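Local coordinates for vacuolar protein sorting-associated protein 29 (Entamoeba histolytica, PDB 5XCJ) that probably serves retromer-dependent protein transport as a VPS29-family subunit built on a metal-binding metallophosphatase fold, at residues I18-L26 with Y165-K173; G114-K122 with S140-M151. The protein carries 1 engineered substitution. All coordinates share one frame; numbering follows the deposited sequence.

Contact 1. Residues I18-L26 with Y165-K173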
ATOM      1  N   ILE A  18      -4.055 -13.552  -4.337  1.00 13.30           N
ATOM      2  CA  ILE A  18      -4.829 -12.642  -3.512  1.00 11.85           C
ATOM      3  C   ILE A  18      -6.041 -13.416  -3.021  1.00 12.53           C
ATOM      4  O   ILE A  18      -6.713 -14.070  -3.805  1.00 12.68           O
ATOM      5  CB  ILE A  18      -5.331 -11.434  -4.310  1.00 13.37           C
ATOM      6  CG1 ILE A  18      -4.168 -10.740  -5.022  1.00 15.11           C
ATOM      7  CG2 ILE A  18      -6.067 -10.469  -3.395  1.00 12.79           C
ATOM      8  CD1 ILE A  18      -4.604  -9.697  -6.023  1.00 13.29           C
ATOM      9  N   PRO A  19      -6.343 -13.318  -1.734  1.00 13.02           N
ATOM     10  CA  PRO A  19      -7.484 -14.061  -1.201  1.00 14.30           C
ATOM     11  C   PRO A  19      -8.766 -13.615  -1.891  1.00 12.91           C
ATOM     12  O   PRO A  19      -8.955 -12.438  -2.162  1.00 13.85           O
ATOM     13  CB  PRO A  19      -7.496 -13.665   0.274  1.00 10.98           C
ATOM     14  CG  PRO A  19      -6.080 -13.327   0.578  1.00  9.70           C
ATOM     15  CD  PRO A  19      -5.549 -12.687  -0.668  1.00  9.58           C
ATOM     16  N   GLN A  20      -9.649 -14.565  -2.167  1.00 11.50           N
ATOM     17  CA  GLN A  20     -10.888 -14.268  -2.865  1.00 11.52           C
ATOM     18  C   GLN A  20     -11.750 -13.280  -2.098  1.00 11.84           C
ATOM     19  O   GLN A  20     -12.387 -12.431  -2.698  1.00 13.38           O
ATOM     20  CB  GLN A  20     -11.677 -15.533  -3.199  1.00 11.22           C
ATOM     21  CG  GLN A  20     -12.783 -15.304  -4.210  1.00 10.83           C
ATOM     22  CD  GLN A  20     -12.293 -14.653  -5.487  1.00 13.64           C
ATOM     23  OE1 GLN A  20     -11.292 -15.070  -6.064  1.00 16.36           O
ATOM     24  NE2 GLN A  20     -12.995 -13.626  -5.933  1.00 11.57           N
ATOM     25  N   VAL A  21     -11.721 -13.364  -0.772  1.00 10.50           N
ATOM     26  CA  VAL A  21     -12.524 -12.479   0.056  1.00 10.36           C
ATOM     27  C   VAL A  21     -12.130 -11.031  -0.179  1.00 11.45           C
ATOM     28  O   VAL A  21     -12.989 -10.167  -0.263  1.00 13.33           O
ATOM     29  CB  VAL A  21     -12.440 -12.829   1.559  1.00 10.50           C
ATOM     30  CG1 VAL A  21     -13.305 -14.038   1.866  1.00 10.80           C
ATOM     31  CG2 VAL A  21     -11.007 -13.074   1.993  1.00 10.47           C
ATOM     32  N   PHE A  22     -10.832 -10.772  -0.290  1.00 11.70           N
ATOM     33  CA  PHE A  22     -10.351  -9.421  -0.539  1.00 11.56           C
ATOM     34  C   PHE A  22     -10.866  -8.934  -1.887  1.00 11.95           C
ATOM     35  O   PHE A  22     -11.302  -7.798  -2.024  1.00 13.83           O
ATOM     36  CB  PHE A  22      -8.820  -9.408  -0.572  1.00 10.00           C
ATOM     37  CG  PHE A  22      -8.177  -9.404   0.782  1.00 11.03           C
ATOM     38  CD1 PHE A  22      -8.944  -9.528   1.923  1.00 11.31           C
ATOM     39  CD2 PHE A  22      -6.803  -9.269   0.910  1.00  8.50           C
ATOM     40  CE1 PHE A  22      -8.356  -9.514   3.169  1.00 11.26           C
ATOM     41  CE2 PHE A  22      -6.212  -9.259   2.155  1.00  9.14           C
ATOM     42  CZ  PHE A  22      -6.986  -9.386   3.284  1.00  9.49           C
ATOM     43  N   LEU A  23     -10.794  -9.810  -2.882  1.00 12.91           N
ATOM     44  CA  LEU A  23     -11.251  -9.486  -4.228  1.00 12.78           C
ATOM     45  C   LEU A  23     -12.746  -9.197  -4.268  1.00 13.22           C
ATOM     46  O   LEU A  23     -13.178  -8.247  -4.895  1.00 14.34           O
ATOM     47  CB  LEU A  23     -10.899 -10.610  -5.195  1.00 11.99           C
ATOM     48  CG  LEU A  23      -9.406 -10.720  -5.500  1.00 13.12           C
ATOM     49  CD1 LEU A  23      -9.102 -11.916  -6.386  1.00 14.26           C
ATOM     50  CD2 LEU A  23      -8.899  -9.437  -6.130  1.00 11.27           C
ATOM     51  N   ASP A  24     -13.534 -10.001  -3.574  1.00 12.45           N
ATOM     52  CA  ASP A  24     -14.976  -9.779  -3.553  1.00 13.04           C
ATOM     53  C   ASP A  24     -15.302  -8.428  -2.917  1.00 13.02           C
ATOM     54  O   ASP A  24     -16.173  -7.707  -3.388  1.00 14.22           O
ATOM     55  CB  ASP A  24     -15.686 -10.889  -2.779  1.00 12.33           C
ATOM     56  CG  ASP A  24     -15.611 -12.223  -3.478  1.00 14.07           C
ATOM     57  OD1 ASP A  24     -15.194 -12.257  -4.643  1.00 19.97           O
ATOM     58  OD2 ASP A  24     -15.967 -13.236  -2.857  1.00 16.04           O
ATOM     59  N   ARG A  25     -14.612  -8.110  -1.828  1.00 12.95           N
ATOM     60  CA  ARG A  25     -14.802  -6.840  -1.143  1.00 10.34           C
ATOM     61  C   ARG A  25     -14.381  -5.627  -1.973  1.00 11.73           C
ATOM     62  O   ARG A  25     -15.077  -4.623  -2.019  1.00 14.34           O
ATOM     63  CB  ARG A  25     -14.033  -6.840   0.177  1.00 11.64           C
ATOM     64  CG  ARG A  25     -13.837  -5.463   0.776  1.00 10.04           C
ATOM     65  CD  ARG A  25     -15.143  -4.938   1.334  1.00 11.25           C
ATOM     66  NE  ARG A  25     -15.091  -3.516   1.645  1.00  8.86           N
ATOM     67  CZ  ARG A  25     -15.150  -2.547   0.743  1.00 10.96           C
ATOM     68  NH1 ARG A  25     -15.253  -2.833  -0.546  1.00 12.14           N
ATOM     69  NH2 ARG A  25     -15.101  -1.284   1.129  1.00 17.26           N
ATOM     70  N   LEU A  26     -13.204  -5.722  -2.573  1.00 12.06           N
ATOM     71  CA  LEU A  26     -12.642  -4.673  -3.415  1.00 12.44           C
ATOM     72  C   LEU A  26     -13.435  -4.404  -4.698  1.00 14.04           C
ATOM     73  O   LEU A  26     -13.547  -3.274  -5.141  1.00 16.89           O
ATOM     74  CB  LEU A  26     -11.177  -4.969  -3.723  1.00 12.96           C
ATOM     75  CG  LEU A  26     -10.210  -4.955  -2.538  1.00  9.57           C
ATOM     76  CD1 LEU A  26      -8.809  -5.399  -2.920  1.00 12.46           C
ATOM     77  CD2 LEU A  26     -10.193  -3.617  -1.836  1.00  9.62           C
ATOM     78  N   TYR A 165      -7.182  -3.875   6.747  1.00  8.88           N
ATOM     79  CA  TYR A 165      -7.720  -5.212   6.525  1.00  9.87           C
ATOM     80  C   TYR A 165      -6.622  -6.266   6.500  1.00 12.15           C
ATOM     81  O   TYR A 165      -5.634  -6.111   5.797  1.00 12.58           O
ATOM     82  CB  TYR A 165      -8.514  -5.284   5.214  1.00  9.56           C
ATOM     83  CG  TYR A 165      -9.822  -4.530   5.238  1.00  9.59           C
ATOM     84  CD1 TYR A 165     -10.989  -5.130   5.686  1.00 11.24           C
ATOM     85  CD2 TYR A 165      -9.888  -3.211   4.828  1.00 10.07           C
ATOM     86  CE1 TYR A 165     -12.181  -4.439   5.719  1.00 12.52           C
ATOM     87  CE2 TYR A 165     -11.072  -2.513   4.851  1.00  9.54           C
ATOM     88  CZ  TYR A 165     -12.217  -3.129   5.303  1.00 11.17           C
ATOM     89  OH  TYR A 165     -13.398  -2.432   5.328  1.00 13.42           O
ATOM     90  N   THR A 166      -6.803  -7.317   7.293  1.00 10.61           N
ATOM     91  CA  THR A 166      -5.860  -8.424   7.350  1.00 11.27           C
ATOM     92  C   THR A 166      -6.596  -9.762   7.357  1.00 10.61           C
ATOM     93  O   THR A 166      -7.722  -9.853   7.823  1.00 10.96           O
ATOM     94  CB  THR A 166      -4.944  -8.347   8.581  1.00 10.66           C
ATOM     95  OG1 THR A 166      -5.726  -8.376   9.777  1.00 10.25           O
ATOM     96  CG2 THR A 166      -4.110  -7.080   8.546  1.00  9.99           C
ATOM     97  N   LEU A 167      -5.955 -10.794   6.825  1.00 10.49           N
ATOM     98  CA  LEU A 167      -6.547 -12.119   6.825  1.00 10.78           C
ATOM     99  C   LEU A 167      -5.739 -12.955   7.802  1.00 11.40           C
ATOM    100  O   LEU A 167      -4.611 -13.333   7.520  1.00 10.56           O
ATOM    101  CB  LEU A 167      -6.479 -12.727   5.425  1.00 11.40           C
ATOM    102  CG  LEU A 167      -6.983 -14.152   5.204  1.00 13.28           C
ATOM    103  CD1 LEU A 167      -8.472 -14.261   5.500  1.00 14.44           C
ATOM    104  CD2 LEU A 167      -6.672 -14.626   3.802  1.00 11.51           C
ATOM    105  N   VAL A 168      -6.311 -13.213   8.971  1.00 13.56           N
ATOM    106  CA  VAL A 168      -5.629 -13.990   9.990  1.00 14.01           C
ATOM    107  C   VAL A 168      -6.390 -15.250  10.371  1.00 16.91           C
ATOM    108  O   VAL A 168      -7.569 -15.200  10.694  1.00 17.00           O
ATOM    109  CB  VAL A 168      -5.402 -13.171  11.266  1.00 17.26           C
ATOM    110  CG1 VAL A 168      -4.646 -14.001  12.290  1.00 23.08           C
ATOM    111  CG2 VAL A 168      -4.676 -11.879  10.945  1.00 14.12           C
ATOM    112  N   ASP A 169      -5.700 -16.380  10.270  1.00 15.16           N
ATOM    113  CA  ASP A 169      -6.242 -17.686  10.624  1.00 19.32           C
ATOM    114  C   ASP A 169      -7.510 -18.024   9.856  1.00 18.36           C
ATOM    115  O   ASP A 169      -8.405 -18.645  10.392  1.00 24.19           O
ATOM    116  CB  ASP A 169      -6.495 -17.769  12.130  1.00 21.96           C
ATOM    117  CG  ASP A 169      -5.227 -17.583  12.941  1.00 26.92           C
ATOM    118  OD1 ASP A 169      -4.136 -17.775  12.375  1.00 27.36           O
ATOM    119  OD2 ASP A 169      -5.322 -17.245  14.136  1.00 25.22           O
ATOM    120  N   GLY A 170      -7.587 -17.586   8.607  1.00 20.62           N
ATOM    121  CA  GLY A 170      -8.729 -17.879   7.762  1.00 19.09           C
ATOM    122  C   GLY A 170      -9.928 -16.988   7.998  1.00 16.50           C
ATOM    123  O   GLY A 170     -10.983 -17.183   7.405  1.00 17.28           O
ATOM    124  N   SER A 171      -9.762 -16.012   8.884  1.00 15.07           N
ATOM    125  CA  SER A 171     -10.812 -15.059   9.192  1.00 15.21           C
ATOM    126  C   SER A 171     -10.316 -13.624   9.016  1.00 14.88           C
ATOM    127  O   SER A 171      -9.246 -13.270   9.494  1.00 16.35           O
ATOM    128  CB  SER A 171     -11.343 -15.277  10.610  1.00 19.64           C
ATOM    129  OG  SER A 171     -10.360 -14.973  11.579  1.00 26.08           O
ATOM    130  N   VAL A 172     -11.096 -12.820   8.306  1.00 13.29           N
ATOM    131  CA  VAL A 172     -10.754 -11.426   8.050  1.00 14.65           C
ATOM    132  C   VAL A 172     -10.975 -10.544   9.275  1.00 15.24           C
ATOM    133  O   VAL A 172     -11.987 -10.659   9.955  1.00 14.45           O
ATOM    134  CB  VAL A 172     -11.557 -10.883   6.851  1.00 13.67           C
ATOM    135  CG1 VAL A 172     -11.200  -9.439   6.533  1.00 12.21           C
ATOM    136  CG2 VAL A 172     -11.332 -11.763   5.636  1.00 12.81           C
ATOM    137  N   LYS A 173     -10.019  -9.659   9.520  1.00 14.02           N
ATOM    138  CA  LYS A 173     -10.091  -8.727  10.629  1.00 14.21           C
ATOM    139  C   LYS A 173      -9.880  -7.310  10.103  1.00 12.95           C
ATOM    140  O   LYS A 173      -9.070  -7.092   9.213  1.00 12.84           O
ATOM    141  CB  LYS A 173      -9.045  -9.063  11.685  1.00 12.80           C
ATOM    142  CG  LYS A 173      -9.367 -10.296  12.506  1.00 15.36           C
ATOM    143  CD  LYS A 173     -10.338  -9.971  13.623  1.00 19.92           C
ATOM    144  CE  LYS A 173      -9.819 -10.437  14.969  1.00 26.22           C
ATOM    145  NZ  LYS A 173     -10.601  -9.865  16.100  1.00 23.58           N
TER

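Contact 2. Residues G114-K122 with S140-M151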
ATOM      1  N   GLY A 114       5.975   0.039   1.045  1.00  9.24           N
ATOM      2  CA  GLY A 114       5.739  -1.368   1.284  1.00  8.25           C
ATOM      3  C   GLY A 114       7.029  -1.998   1.759  1.00  9.15           C
ATOM      4  O   GLY A 114       7.556  -1.579   2.791  1.00 11.06           O
ATOM      5  N   HIS A 115       7.473  -3.032   1.051  1.00 10.10           N
ATOM      6  CA  HIS A 115       8.733  -3.733   1.316  1.00 10.61           C
ATOM      7  C   HIS A 115       8.794  -4.651   2.540  1.00 11.37           C
ATOM      8  O   HIS A 115       9.237  -5.784   2.449  1.00 12.99           O
ATOM      9  CB  HIS A 115       9.905  -2.755   1.333  1.00 13.53           C
ATOM     10  CG  HIS A 115      11.239  -3.424   1.421  1.00 14.25           C
ATOM     11  ND1 HIS A 115      11.909  -3.892   0.315  1.00 13.94           N
ATOM     12  CD2 HIS A 115      12.018  -3.720   2.486  1.00 11.54           C
ATOM     13  CE1 HIS A 115      13.048  -4.443   0.692  1.00 12.77           C
ATOM     14  NE2 HIS A 115      13.139  -4.347   2.004  1.00 13.26           N
ATOM     15  N   THR A 116       8.396  -4.120   3.685  1.00 10.27           N
ATOM     16  CA  THR A 116       8.441  -4.836   4.948  1.00 10.99           C
ATOM     17  C   THR A 116       7.539  -6.061   5.039  1.00 13.68           C
ATOM     18  O   THR A 116       7.765  -6.930   5.871  1.00 12.74           O
ATOM     19  CB  THR A 116       8.120  -3.899   6.130  1.00 10.25           C
ATOM     20  OG1 THR A 116       6.746  -3.514   6.073  1.00 11.41           O
ATOM     21  CG2 THR A 116       8.989  -2.666   6.070  1.00 11.36           C
ATOM     22  N   HIS A 117       6.466  -6.055   4.252  1.00 12.13           N
ATOM     23  CA  HIS A 117       5.445  -7.106   4.246  1.00 11.39           C
ATOM     24  C   HIS A 117       4.662  -7.163   5.561  1.00 12.25           C
ATOM     25  O   HIS A 117       4.102  -8.190   5.926  1.00 14.77           O
ATOM     26  CB  HIS A 117       6.014  -8.472   3.861  1.00 11.15           C
ATOM     27  CG  HIS A 117       6.345  -8.591   2.405  1.00 10.46           C
ATOM     28  ND1 HIS A 117       6.254  -9.777   1.713  1.00 10.81           N
ATOM     29  CD2 HIS A 117       6.770  -7.668   1.511  1.00 10.99           C
ATOM     30  CE1 HIS A 117       6.609  -9.579   0.457  1.00 10.70           C
ATOM     31  NE2 HIS A 117       6.929  -8.307   0.308  1.00  9.42           N
ATOM     32  N   LYS A 118       4.633  -6.039   6.266  1.00 10.70           N
ATOM     33  CA  LYS A 118       3.891  -5.930   7.507  1.00 11.40           C
ATOM     34  C   LYS A 118       3.074  -4.649   7.461  1.00 12.34           C
ATOM     35  O   LYS A 118       3.617  -3.560   7.325  1.00 10.49           O
ATOM     36  CB  LYS A 118       4.808  -5.924   8.725  1.00 13.95           C
ATOM     37  CG  LYS A 118       4.056  -6.076  10.033  1.00 16.22           C
ATOM     38  CD  LYS A 118       2.823  -6.948   9.851  1.00 18.57           C
ATOM     39  CE  LYS A 118       2.585  -7.853  11.047  1.00 19.34           C
ATOM     40  NZ  LYS A 118       2.433  -9.277  10.650  1.00 17.66           N
ATOM     41  N   LEU A 119       1.760  -4.788   7.554  1.00 10.72           N
ATOM     42  CA  LEU A 119       0.895  -3.628   7.511  1.00 10.37           C
ATOM     43  C   LEU A 119       1.108  -2.799   8.764  1.00 11.14           C
ATOM     44  O   LEU A 119       1.178  -3.332   9.858  1.00 11.81           O
ATOM     45  CB  LEU A 119      -0.569  -4.059   7.420  1.00 12.48           C
ATOM     46  CG  LEU A 119      -1.624  -2.958   7.450  1.00  9.22           C
ATOM     47  CD1 LEU A 119      -2.864  -3.399   6.698  1.00  7.82           C
ATOM     48  CD2 LEU A 119      -1.974  -2.570   8.873  1.00 12.72           C
ATOM     49  N   GLU A 120       1.265  -1.495   8.589  1.00  9.88           N
ATOM     50  CA  GLU A 120       1.432  -0.611   9.731  1.00 10.71           C
ATOM     51  C   GLU A 120       0.885   0.783   9.471  1.00 12.33           C
ATOM     52  O   GLU A 120       1.037   1.325   8.382  1.00  9.98           O
ATOM     53  CB  GLU A 120       2.911  -0.523  10.122  1.00 14.19           C
ATOM     54  CG  GLU A 120       3.175   0.214  11.421  1.00 17.30           C
ATOM     55  CD  GLU A 120       4.652   0.345  11.730  1.00 21.51           C
ATOM     56  OE1 GLU A 120       5.191  -0.503  12.467  1.00 20.86           O
ATOM     57  OE2 GLU A 120       5.274   1.293  11.218  1.00 26.97           O
ATOM     58  N   THR A 121       0.253   1.357  10.488  1.00 12.57           N
ATOM     59  CA  THR A 121      -0.240   2.716  10.414  1.00 11.41           C
ATOM     60  C   THR A 121       0.450   3.481  11.537  1.00 10.69           C
ATOM     61  O   THR A 121       0.330   3.115  12.690  1.00 10.30           O
ATOM     62  CB  THR A 121      -1.757   2.792  10.617  1.00 10.13           C
ATOM     63  OG1 THR A 121      -2.420   2.199   9.501  1.00 12.08           O
ATOM     64  CG2 THR A 121      -2.187   4.234  10.754  1.00 13.05           C
ATOM     65  N   LYS A 122       1.212   4.510  11.190  1.00 11.58           N
ATOM     66  CA  LYS A 122       1.900   5.295  12.203  1.00 12.40           C
ATOM     67  C   LYS A 122       1.870   6.795  11.940  1.00 14.15           C
ATOM     68  O   LYS A 122       2.022   7.238  10.812  1.00 14.46           O
ATOM     69  CB  LYS A 122       3.343   4.816  12.347  1.00 13.65           C
ATOM     70  CG  LYS A 122       3.838   4.755  13.776  1.00 15.70           C
ATOM     71  CD  LYS A 122       5.243   4.184  13.871  1.00 19.66           C
ATOM     72  CE  LYS A 122       6.215   4.930  12.979  1.00 19.85           C
ATOM     73  NZ  LYS A 122       7.487   4.185  12.797  1.00 21.02           N
ATOM     74  N   SER A 140       8.626 -12.934   2.985  1.00 13.72           N
ATOM     75  CA  SER A 140       9.567 -11.858   3.202  1.00 12.61           C
ATOM     76  C   SER A 140      10.632 -12.312   4.186  1.00 14.09           C
ATOM     77  O   SER A 140      10.325 -12.959   5.176  1.00 12.93           O
ATOM     78  CB  SER A 140       8.862 -10.609   3.730  1.00 13.45           C
ATOM     79  OG  SER A 140       9.798  -9.589   4.020  1.00 14.62           O
ATOM     80  N   PRO A 141      11.881 -11.959   3.910  1.00 12.04           N
ATOM     81  CA  PRO A 141      12.988 -12.269   4.817  1.00 15.70           C
ATOM     82  C   PRO A 141      12.765 -11.530   6.142  1.00 17.08           C
ATOM     83  O   PRO A 141      13.189 -11.987   7.195  1.00 20.62           O
ATOM     84  CB  PRO A 141      14.227 -11.751   4.075  1.00 14.91           C
ATOM     85  CG  PRO A 141      13.719 -10.926   2.952  1.00 12.28           C
ATOM     86  CD  PRO A 141      12.358 -11.439   2.622  1.00 11.53           C
ATOM     87  N   LEU A 142      12.144 -10.365   6.045  1.00 18.06           N
ATOM     88  CA  LEU A 142      11.825  -9.500   7.184  1.00 15.65           C
ATOM     89  C   LEU A 142      10.801 -10.022   8.199  1.00 17.05           C
ATOM     90  O   LEU A 142      10.933  -9.785   9.391  1.00 25.66           O
ATOM     91  CB  LEU A 142      11.443  -8.111   6.684  1.00 14.63           C
ATOM     92  CG  LEU A 142      12.485  -7.480   5.762  1.00 15.18           C
ATOM     93  CD1 LEU A 142      12.225  -6.000   5.561  1.00 11.92           C
ATOM     94  CD2 LEU A 142      13.888  -7.720   6.295  1.00 16.96           C
ATOM     95  N   VAL A 143       9.768 -10.704   7.712  1.00 18.90           N
ATOM     96  CA  VAL A 143       8.695 -11.225   8.558  1.00 17.85           C
ATOM     97  C   VAL A 143       8.585 -12.751   8.525  1.00 19.35           C
ATOM     98  O   VAL A 143       8.605 -13.354   7.462  1.00 20.42           O
ATOM     99  CB  VAL A 143       7.337 -10.635   8.130  1.00 15.77           C
ATOM    100  CG1 VAL A 143       6.230 -11.098   9.056  1.00 16.05           C
ATOM    101  CG2 VAL A 143       7.400  -9.120   8.083  1.00 17.75           C
ATOM    102  N   ASP A 144       8.530 -13.369   9.700  1.00 19.59           N
ATOM    103  CA  ASP A 144       8.399 -14.821   9.792  1.00 19.55           C
ATOM    104  C   ASP A 144       7.067 -15.366   9.295  1.00 18.19           C
ATOM    105  O   ASP A 144       7.016 -16.401   8.643  1.00 26.48           O
ATOM    106  CB  ASP A 144       8.648 -15.308  11.216  1.00 24.60           C
ATOM    107  CG  ASP A 144       9.150 -16.735  11.258  1.00 25.50           C
ATOM    108  OD1 ASP A 144       9.408 -17.310  10.186  1.00 25.05           O
ATOM    109  OD2 ASP A 144       9.284 -17.283  12.369  1.00 35.57           O
ATOM    110  N   ASN A 145       5.983 -14.697   9.657  1.00 17.24           N
ATOM    111  CA  ASN A 145       4.656 -15.130   9.247  1.00 19.05           C
ATOM    112  C   ASN A 145       3.774 -14.008   8.697  1.00 18.21           C
ATOM    113  O   ASN A 145       2.856 -13.553   9.368  1.00 17.37           O
ATOM    114  CB  ASN A 145       3.950 -15.850  10.392  1.00 24.95           C
ATOM    115  CG  ASN A 145       2.906 -16.824   9.904  1.00 26.00           C
ATOM    116  OD1 ASN A 145       2.159 -16.533   8.974  1.00 23.03           O
ATOM    117  ND2 ASN A 145       2.854 -17.995  10.523  1.00 33.07           N
ATOM    118  N   PRO A 146       4.049 -13.578   7.474  1.00 16.82           N
ATOM    119  CA  PRO A 146       3.266 -12.512   6.850  1.00 14.57           C
ATOM    120  C   PRO A 146       1.832 -12.956   6.608  1.00 14.32           C
ATOM    121  O   PRO A 146       1.600 -14.121   6.334  1.00 21.13           O
ATOM    122  CB  PRO A 146       3.975 -12.287   5.515  1.00 13.80           C
ATOM    123  CG  PRO A 146       4.671 -13.567   5.225  1.00 13.72           C
ATOM    124  CD  PRO A 146       5.020 -14.181   6.545  1.00 15.90           C
ATOM    125  N   VAL A 147       0.889 -12.031   6.708  1.00 12.15           N
ATOM    126  CA  VAL A 147      -0.519 -12.328   6.476  1.00 10.85           C
ATOM    127  C   VAL A 147      -1.044 -11.382   5.408  1.00 12.03           C
ATOM    128  O   VAL A 147      -0.603 -10.243   5.325  1.00 14.62           O
ATOM    129  CB  VAL A 147      -1.371 -12.159   7.746  1.00 11.53           C
ATOM    130  CG1 VAL A 147      -1.047 -13.246   8.754  1.00 13.05           C
ATOM    131  CG2 VAL A 147      -1.185 -10.768   8.338  1.00 10.16           C
ATOM    132  N   PRO A 148      -1.997 -11.834   4.600  1.00  9.98           N
ATOM    133  CA  PRO A 148      -2.517 -10.968   3.542  1.00  9.04           C
ATOM    134  C   PRO A 148      -3.111  -9.719   4.171  1.00  9.35           C
ATOM    135  O   PRO A 148      -3.841  -9.815   5.147  1.00 12.24           O
ATOM    136  CB  PRO A 148      -3.609 -11.817   2.896  1.00 10.64           C
ATOM    137  CG  PRO A 148      -3.163 -13.214   3.133  1.00  8.54           C
ATOM    138  CD  PRO A 148      -2.506 -13.210   4.477  1.00  8.90           C
ATOM    139  N   SER A 149      -2.756  -8.567   3.626  1.00  8.92           N
ATOM    140  CA  SER A 149      -3.226  -7.303   4.145  1.00  8.54           C
ATOM    141  C   SER A 149      -3.368  -6.218   3.095  1.00  8.58           C
ATOM    142  O   SER A 149      -2.729  -6.256   2.057  1.00  8.90           O
ATOM    143  CB  SER A 149      -2.255  -6.812   5.215  1.00 10.13           C
ATOM    144  OG  SER A 149      -2.383  -7.590   6.384  1.00 15.96           O
ATOM    145  N   PHE A 150      -4.236  -5.257   3.393  1.00  8.08           N
ATOM    146  CA  PHE A 150      -4.453  -4.077   2.566  1.00  8.28           C
ATOM    147  C   PHE A 150      -5.113  -2.967   3.386  1.00  7.86           C
ATOM    148  O   PHE A 150      -5.577  -3.200   4.496  1.00  7.61           O
ATOM    149  CB  PHE A 150      -5.197  -4.371   1.263  1.00  8.41           C
ATOM    150  CG  PHE A 150      -6.662  -4.608   1.438  1.00  7.21           C
ATOM    151  CD1 PHE A 150      -7.542  -3.548   1.480  1.00  6.60           C
ATOM    152  CD2 PHE A 150      -7.156  -5.891   1.549  1.00  8.69           C
ATOM    153  CE1 PHE A 150      -8.891  -3.766   1.635  1.00  6.60           C
ATOM    154  CE2 PHE A 150      -8.503  -6.114   1.708  1.00  7.48           C
ATOM    155  CZ  PHE A 150      -9.370  -5.048   1.751  1.00  7.08           C
ATOM    156  N   MET A 151      -5.133  -1.766   2.833  1.00  6.39           N
ATOM    157  CA  MET A 151      -5.722  -0.622   3.510  1.00  6.77           C
ATOM    158  C   MET A 151      -6.711   0.114   2.627  1.00  7.51           C
ATOM    159  O   MET A 151      -6.562   0.156   1.414  1.00  6.61           O
ATOM    160  CB  MET A 151      -4.642   0.385   3.886  1.00  6.79           C
ATOM    161  CG  MET A 151      -3.771   0.046   5.073  1.00  7.83           C
ATOM    162  SD  MET A 151      -2.599   1.399   5.322  1.00  9.92           S
ATOM    163  CE  MET A 151      -1.763   0.860   6.808  1.00  8.27           C
TER
HETATM  164  O   HOH W   1      10.506  -7.876   2.105  1.00 12.40           O
HETATM  165  O   HOH W   2       1.553  -8.528   4.571  1.00 10.50           O
HETATM  166  O   HOH W   3       1.858  -9.293   7.778  1.00 11.39           O
HETATM  167  O   HOH W   4       0.250  -7.363   7.087  1.00 11.43           O

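Contact 1. Residues I18-L26 with Y165-K173
A β-hairpin at the edge of a mixed sheet, strands 159-168 and 171-179 joined by a type I' turn from V168 to S171, lies against the first turns of helix 20-28, and apolar groups of P19, V21 and F22 meet L167 and V172. No hydrogen bond crosses the interface. P19, the N-cap residue, brings its ring closest: CG lies 3.5 Å from CD2 of L167, the two side chains lying alongside each other and pointing opposite ways. Three residues on, F22 reaches the strand with the end of its ring. Its CZ is 4.0 Å from L167 CB and 3.9 Å from L167 N, the latter near the ring plane, while CG of P19 sits over one face. F150, on the neighbouring strand 149-156, meets the same ring edge-to-face. In this metallophosphatase fold the helix covers the outer strands of the mixed sheet; the axis of residues 20-26 runs roughly antiparallel to that of strand 165-168, 153° between directions and 10.2 Å at closest approach. Toward the solvent, V21 CG2 touches V172 CG2 at 3.9 Å; V172 holds CG1 anti to its backbone N (chi1 -179°), which leaves CG2 for V21 and turns CG1 to the F22 ring edge, 4.4 Å from CE1. R25 and Y165 cross at about a right angle, planes 83° apart, with NE 4.2 Å from OH.

Contact 2. Residues G114-K122 with S140-M151
L119 faces S149 and M151, and its side chain can be followed outward atom by atom. CB lies 3.9 Å from CB of S149. With chi1 at 176°, CG stands opposite the backbone N and extends to CE of M151, also at 3.9 Å. Of the two branches, CD1 settles 3.5 Å from the carbonyl O of F150, whereas CD2 turns to the same M151 methyl. The M151 chain, extended beyond CG, carries that methyl on to T121 OG1, a hydroxyl hydrogen-bonded to E164.

At the other end, S140 lies beside H117: S140 CB is 3.4 Å from H117 ND1. The hydroxyl OG of S140 sits over one face of the imidazole. ND1 itself is hydrogen-bonded to A138 O, which limits the ring's rotation. No direct hydrogen bond joins the segments, but a water bridges them, accepting from K118 NZ and V147 N while donating to H117 O, 3.1 Å away. H115 and H117 are zinc ligands in this protein, although neither holds metal here, and they belong to G114-H115-T116-H117, the GHTH (GHxH) motif at the two-metal site of the calcineurin-like metallophosphatase fold.

In the fold
The centres of the two contacts are about 14 Å apart, and a single mixed sheet connects them through its adjacent strands 149-156 and 159-168. Along the chain, helix 20-28 comes first, both segments of contact 2 follow, and the 165-173 hairpin closes the series. Backbone pairing joins the neighbours: Y165 N to F150 O and L167 N to P148 O are probable hydrogen bonds. Contact 1 lies near the surface, where the helix covers the sheet's edge; contact 2 reaches from that sheet to strand 120-124 of the second sheet and the metal-site loop. The shared strand pair thus joins the helix-covered surface to the loop carrying the zinc ligands H115 and H117, with no zinc bound in this model.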